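Local coordinates for protein alpha-1,4-endofucoidanase (Mariniflexile fucanivorans, PDB 6DLH) that hydrolyses alpha-1,4-linked fucoidan internally as a glycoside hydrolase family 107 endo-enzyme, its catalytic domain followed by immunoglobulin-like, calcium-binding domains, the third of which is described here, at residues 670-675 with 711-716; 626-631 with 663-668. All blocks are in the same frame, centred on the assembly; numbering follows the deposited sequence.

Interaction 1: 670-675 with 711-716; sequences DALTIT and FNLSDD. With CA (calcium ion), chain F.
The carbonyl oxygen Asn-712 O receives two donors from 670-675: the amide Thr-675 N at 3.0 Å and, less conventionally, the CA-H of Ile-674, whose CA lies 3.1 Å from Asn-712 O. The return bond, Asn-712 N to Thr-675 O at 2.8 Å, is nearly straight and completes an antiparallel hydrogen-bonded pair. Beyond Ile-674 and Leu-713 the pairing frays, with Ser-714 N reaching Thr-673 O through a longer, bent bond of 3.3 Å. The two segments stay close as far as the calcium ion, bound by Asp-670 OD2 at 2.2 Å and Asp-715 OD2 at 2.3 Å, the two carboxylates turned almost perpendicular. Asp-715 OD1 accepts from Thr-717 N, and this bond together with the calcium bond of OD2 holds the carboxylate's rotation. Ser-714 OG donates to Asp-715 O from above the carbonyl plane; an alanine here, lacking the hydroxyl, would probably leave the turn presenting the calcium ligand less restrained. On the inner face Leu-713, its CG anti to the backbone N (chi1 179°), brings CD1 against both Leu-672 CB and Ile-674 CG1, 3.7 Å from the latter. Strand 705-713 is flanked by edge strand 674-678 and by 720-729, while Ile-685 of strand 684-689 packs on both Ile-674 and Phe-711.

Interaction 2: 626-631 with 663-668; sequences AGFTNL and DYYDFE. With CA (calcium ion), chain F.
Tyr-665 holds its CG anti to the backbone N (chi1 -165°), which swings its ring off along the loop and leaves CB to meet Phe-628, whose own CG sits beside its backbone N. Tyr-665 CB comes down over the middle of the Phe-628 ring, 3.5 Å from the centroid and 5° off the normal, a nearly ideal CH-pi contact. The two rings are close to parallel but slid so far apart that they barely overlap. At Asn-630 the extended first torsion (chi1 -177°) carries the amide across one face of Phe-667: CB makes a second CH-pi contact, 3.6 Å from the ring centroid, and ND2 stands 3.2 Å from Phe-667 CG, offset toward the rim with the amide steeply inclined to the ring. Over the opposite face of Phe-667 lies Tyr-665 CD2, so this phenyl is held between amide and tyrosine. Beyond it, Asp-666 OD1 and Glu-668 OE1 bind calcium at 2.5 and 2.7 Å. Tyr-665 OH is hydrogen-bonded to His-624 ND1 and Val-625 N, and its side chain also touches Ala-544 and Ala-595, which places the contact at the joint between two immunoglobulin-like domains. No hydrogen bond crosses between the segments: cohesion comes from aliphatic carbons over two aromatic faces and an amide standing steeply, ND2 nearest, over that of Phe-667, with perhaps a weak electrostatic pull of the amide on the ring.

Calcium is where the two contacts converge. Interaction 1 supplies Asp-670 and Asp-715, interaction 2 supplies Asp-666 and Glu-668, and Gly-634 O is the fifth protein ligand, so three loops of the third immunoglobulin-like domain in this chain meet at one ion. Asp-715 OD2 and Asp-666 OD1 stand 3.6 Å apart, a closeness of like charges that the metal probably offsets. Next to the site, Tyr-664 packs on the sheet side of interaction 1, its CB 3.7 Å from Leu-713 CD2, and Leu-672 CD1 lies 3.8 Å from Asp-666 CB. The contact centres are 13 Å apart: 626-631 with 663-668 faces the preceding domain, while 670-675 with 711-716 joins the metal to the sheet.

Interaction 1: 670-675 with 711-716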
loop_
_atom_site.group_PDB
_atom_site.type_symbol
_atom_site.label_atom_id
_atom_site.label_comp_id
_atom_site.label_asym_id
_atom_site.label_seq_id
_atom_site.Cartn_x
_atom_site.Cartn_y
_atom_site.Cartn_z
ATOM N N ASP A 670 3.459 -37.465 11.566
ATOM C CA ASP A 670 4.580 -38.376 11.393
ATOM C C ASP A 670 5.102 -38.241 9.967
ATOM O O ASP A 670 4.340 -37.920 9.057
ATOM C CB ASP A 670 4.173 -39.832 11.646
ATOM C CG ASP A 670 3.561 -40.082 13.016
ATOM O OD1 ASP A 670 4.100 -39.544 14.005
ATOM O OD2 ASP A 670 2.541 -40.811 13.081
ATOM N N ALA A 671 6.406 -38.483 9.792
ATOM C CA ALA A 671 6.987 -38.668 8.471
ATOM C C ALA A 671 6.286 -39.838 7.777
ATOM O O ALA A 671 6.034 -40.867 8.400
ATOM C CB ALA A 671 8.478 -38.893 8.601
ATOM N N LEU A 672 5.937 -39.658 6.496
ATOM C CA LEU A 672 5.208 -40.672 5.748
ATOM C C LEU A 672 6.106 -41.253 4.659
ATOM O O LEU A 672 7.040 -40.596 4.192
ATOM C CB LEU A 672 3.948 -40.065 5.120
ATOM C CG LEU A 672 2.810 -39.660 6.061
ATOM C CD1 LEU A 672 2.839 -40.441 7.368
ATOM C CD2 LEU A 672 2.826 -38.163 6.328
ATOM N N THR A 673 5.793 -42.494 4.265
ATOM C CA THR A 673 6.400 -43.148 3.117
ATOM C C THR A 673 5.280 -43.637 2.200
ATOM O O THR A 673 4.276 -44.153 2.677
ATOM C CB THR A 673 7.337 -44.286 3.552
ATOM O OG1 THR A 673 8.283 -43.791 4.502
ATOM C CG2 THR A 673 8.077 -44.930 2.398
ATOM N N ILE A 674 5.444 -43.416 0.891
ATOM C CA ILE A 674 4.562 -43.991 -0.113
ATOM C C ILE A 674 5.374 -44.985 -0.943
ATOM O O ILE A 674 6.394 -44.642 -1.542
ATOM C CB ILE A 674 3.858 -42.911 -0.967
ATOM C CG1 ILE A 674 3.125 -41.887 -0.095
ATOM C CG2 ILE A 674 2.922 -43.545 -1.988
ATOM C CD1 ILE A 674 2.334 -40.858 -0.869
ATOM N N THR A 675 4.925 -46.243 -0.917
ATOM C CA THR A 675 5.489 -47.304 -1.734
ATOM C C THR A 675 4.406 -47.797 -2.690
ATOM O O THR A 675 3.221 -47.758 -2.373
ATOM C CB THR A 675 6.058 -48.428 -0.858
ATOM O OG1 THR A 675 4.969 -48.896 -0.065
ATOM C CG2 THR A 675 7.178 -47.969 0.051
ATOM N N PHE A 711 -1.136 -47.786 -3.860
ATOM C CA PHE A 711 -0.009 -47.196 -3.159
ATOM C C PHE A 711 -0.226 -47.312 -1.655
ATOM O O PHE A 711 -1.348 -47.204 -1.169
ATOM C CB PHE A 711 0.224 -45.746 -3.610
ATOM C CG PHE A 711 0.826 -45.600 -4.989
ATOM C CD1 PHE A 711 0.020 -45.515 -6.117
ATOM C CD2 PHE A 711 2.204 -45.561 -5.166
ATOM C CE1 PHE A 711 0.574 -45.384 -7.382
ATOM C CE2 PHE A 711 2.758 -45.436 -6.435
ATOM C CZ PHE A 711 1.941 -45.352 -7.542
ATOM N N ASN A 712 0.867 -47.525 -0.925
ATOM C CA ASN A 712 0.760 -47.723 0.507
ATOM C C ASN A 712 1.431 -46.565 1.239
ATOM O O ASN A 712 2.525 -46.139 0.871
ATOM C CB ASN A 712 1.209 -49.124 0.942
ATOM C CG ASN A 712 1.132 -49.315 2.441
ATOM O OD1 ASN A 712 0.147 -49.841 2.958
ATOM N ND2 ASN A 712 2.152 -48.859 3.154
ATOM N N LEU A 713 0.751 -46.102 2.293
ATOM C CA LEU A 713 1.128 -44.947 3.087
ATOM C C LEU A 713 1.250 -45.395 4.546
ATOM O O LEU A 713 0.251 -45.769 5.154
ATOM C CB LEU A 713 -0.003 -43.935 2.873
ATOM C CG LEU A 713 0.089 -42.600 3.604
ATOM C CD1 LEU A 713 1.274 -41.777 3.112
ATOM C CD2 LEU A 713 -1.209 -41.831 3.416
ATOM N N SER A 714 2.467 -45.346 5.114
ATOM C CA SER A 714 2.788 -46.279 6.187
ATOM C C SER A 714 3.164 -45.643 7.528
ATOM O O SER A 714 3.019 -46.301 8.556
ATOM C CB SER A 714 3.825 -47.287 5.754
ATOM O OG SER A 714 5.134 -46.736 5.822
ATOM N N ASP A 715 3.680 -44.406 7.529
ATOM C CA ASP A 715 4.344 -43.844 8.704
ATOM C C ASP A 715 5.308 -44.865 9.319
ATOM O O ASP A 715 6.126 -45.451 8.610
ATOM C CB ASP A 715 3.391 -43.098 9.654
ATOM C CG ASP A 715 2.579 -43.922 10.648
ATOM O OD1 ASP A 715 2.960 -45.072 10.929
ATOM O OD2 ASP A 715 1.574 -43.388 11.162
ATOM N N ASP A 716 5.210 -45.071 10.638
ATOM C CA ASP A 716 6.098 -45.977 11.351
ATOM C C ASP A 716 5.419 -47.320 11.613
ATOM O O ASP A 716 6.082 -48.353 11.579
ATOM C CB ASP A 716 6.620 -45.355 12.651
ATOM C CG ASP A 716 8.027 -44.786 12.551
ATOM O OD1 ASP A 716 8.780 -45.222 11.653
ATOM O OD2 ASP A 716 8.363 -43.913 13.378
HETATM CA CA CA F . 0.616 -41.724 12.486
#

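Interaction 2: 626-631 with 663-668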
loop_
_atom_site.group_PDB
_atom_site.type_symbol
_atom_site.label_atom_id
_atom_site.label_comp_id
_atom_site.label_asym_id
_atom_site.label_seq_id
_atom_site.Cartn_x
_atom_site.Cartn_y
_atom_site.Cartn_z
ATOM N N ALA A 626 -8.936 -29.735 6.639
ATOM C CA ALA A 626 -10.286 -30.232 6.417
ATOM C C ALA A 626 -10.289 -31.198 5.238
ATOM O O ALA A 626 -9.363 -31.189 4.427
ATOM C CB ALA A 626 -11.229 -29.077 6.178
ATOM N N GLY A 627 -11.338 -32.031 5.167
ATOM C CA GLY A 627 -11.570 -32.900 4.022
ATOM C C GLY A 627 -11.090 -34.337 4.230
ATOM O O GLY A 627 -11.333 -35.195 3.384
ATOM N N PHE A 628 -10.400 -34.587 5.348
ATOM C CA PHE A 628 -9.903 -35.914 5.677
ATOM C C PHE A 628 -10.698 -36.484 6.847
ATOM O O PHE A 628 -11.265 -35.730 7.634
ATOM C CB PHE A 628 -8.417 -35.860 6.036
ATOM C CG PHE A 628 -7.514 -35.415 4.916
ATOM C CD1 PHE A 628 -7.141 -36.295 3.912
ATOM C CD2 PHE A 628 -7.027 -34.117 4.869
ATOM C CE1 PHE A 628 -6.301 -35.885 2.888
ATOM C CE2 PHE A 628 -6.185 -33.709 3.844
ATOM C CZ PHE A 628 -5.825 -34.593 2.854
ATOM N N THR A 629 -10.718 -37.819 6.947
ATOM C CA THR A 629 -11.418 -38.527 8.008
ATOM C C THR A 629 -10.409 -39.201 8.936
ATOM O O THR A 629 -9.680 -40.103 8.523
ATOM C CB THR A 629 -12.431 -39.530 7.436
ATOM O OG1 THR A 629 -13.249 -38.843 6.489
ATOM C CG2 THR A 629 -13.300 -40.166 8.499
ATOM N N ASN A 630 -10.382 -38.742 10.194
ATOM C CA ASN A 630 -9.582 -39.349 11.243
ATOM C C ASN A 630 -10.156 -40.727 11.550
ATOM O O ASN A 630 -11.362 -40.868 11.728
ATOM C CB ASN A 630 -9.528 -38.455 12.485
ATOM C CG ASN A 630 -8.659 -38.999 13.600
ATOM O OD1 ASN A 630 -9.147 -39.269 14.693
ATOM N ND2 ASN A 630 -7.370 -39.155 13.346
ATOM N N LEU A 631 -9.285 -41.741 11.584
ATOM C CA LEU A 631 -9.725 -43.104 11.840
ATOM C C LEU A 631 -9.564 -43.428 13.324
ATOM O O LEU A 631 -10.159 -44.383 13.821
ATOM C CB LEU A 631 -8.954 -44.073 10.933
ATOM C CG LEU A 631 -9.292 -43.996 9.442
ATOM C CD1 LEU A 631 -8.343 -44.854 8.623
ATOM C CD2 LEU A 631 -10.737 -44.396 9.172
ATOM N N ASP A 663 -3.592 -34.593 -0.741
ATOM C CA ASP A 663 -3.857 -35.935 -1.238
ATOM C C ASP A 663 -3.853 -36.954 -0.096
ATOM O O ASP A 663 -4.523 -37.982 -0.188
ATOM C CB ASP A 663 -2.892 -36.304 -2.368
ATOM C CG ASP A 663 -2.927 -35.319 -3.528
ATOM O OD1 ASP A 663 -3.975 -35.248 -4.203
ATOM O OD2 ASP A 663 -1.905 -34.631 -3.740
ATOM N N TYR A 664 -3.106 -36.654 0.974
ATOM C CA TYR A 664 -2.877 -37.592 2.061
ATOM C C TYR A 664 -2.500 -36.819 3.325
ATOM O O TYR A 664 -1.814 -35.798 3.255
ATOM C CB TYR A 664 -1.801 -38.620 1.680
ATOM C CG TYR A 664 -0.421 -38.057 1.448
ATOM C CD1 TYR A 664 0.446 -37.837 2.507
ATOM C CD2 TYR A 664 0.025 -37.739 0.172
ATOM C CE1 TYR A 664 1.712 -37.306 2.310
ATOM C CE2 TYR A 664 1.291 -37.210 -0.044
ATOM C CZ TYR A 664 2.136 -36.990 1.031
ATOM O OH TYR A 664 3.387 -36.466 0.854
ATOM N N TYR A 665 -2.925 -37.346 4.479
ATOM C CA TYR A 665 -2.799 -36.641 5.743
ATOM C C TYR A 665 -2.538 -37.623 6.884
ATOM O O TYR A 665 -3.118 -38.706 6.924
ATOM C CB TYR A 665 -4.083 -35.854 6.008
ATOM C CG TYR A 665 -3.987 -34.796 7.077
ATOM C CD1 TYR A 665 -3.059 -33.770 6.990
ATOM C CD2 TYR A 665 -4.851 -34.800 8.162
ATOM C CE1 TYR A 665 -2.978 -32.786 7.962
ATOM C CE2 TYR A 665 -4.792 -33.817 9.139
ATOM C CZ TYR A 665 -3.852 -32.807 9.036
ATOM O OH TYR A 665 -3.785 -31.836 9.991
ATOM N N ASP A 666 -1.680 -37.208 7.823
ATOM C CA ASP A 666 -1.415 -37.964 9.035
ATOM C C ASP A 666 -1.691 -37.089 10.256
ATOM O O ASP A 666 -0.995 -36.101 10.483
ATOM C CB ASP A 666 0.018 -38.502 9.055
ATOM C CG ASP A 666 0.353 -39.226 10.349
ATOM O OD1 ASP A 666 -0.238 -40.299 10.590
ATOM O OD2 ASP A 666 1.183 -38.697 11.118
ATOM N N PHE A 667 -2.669 -37.505 11.070
ATOM C CA PHE A 667 -3.188 -36.698 12.164
ATOM C C PHE A 667 -2.171 -36.495 13.289
ATOM O O PHE A 667 -2.458 -35.767 14.237
ATOM C CB PHE A 667 -4.517 -37.267 12.663
ATOM C CG PHE A 667 -5.677 -36.996 11.738
ATOM C CD1 PHE A 667 -6.421 -35.827 11.854
ATOM C CD2 PHE A 667 -6.015 -37.894 10.737
ATOM C CE1 PHE A 667 -7.488 -35.574 11.002
ATOM C CE2 PHE A 667 -7.077 -37.637 9.881
ATOM C CZ PHE A 667 -7.816 -36.479 10.016
ATOM N N GLU A 668 -0.985 -37.107 13.184
ATOM C CA GLU A 668 0.031 -36.938 14.216
ATOM C C GLU A 668 1.259 -36.242 13.636
ATOM O O GLU A 668 2.193 -35.911 14.365
ATOM C CB GLU A 668 0.387 -38.267 14.893
ATOM C CG GLU A 668 -0.787 -38.961 15.569
ATOM C CD GLU A 668 -1.723 -39.686 14.616
ATOM O OE1 GLU A 668 -1.281 -40.023 13.503
ATOM O OE2 GLU A 668 -2.896 -39.906 14.982
HETATM CA CA CA F . 0.616 -41.724 12.486
#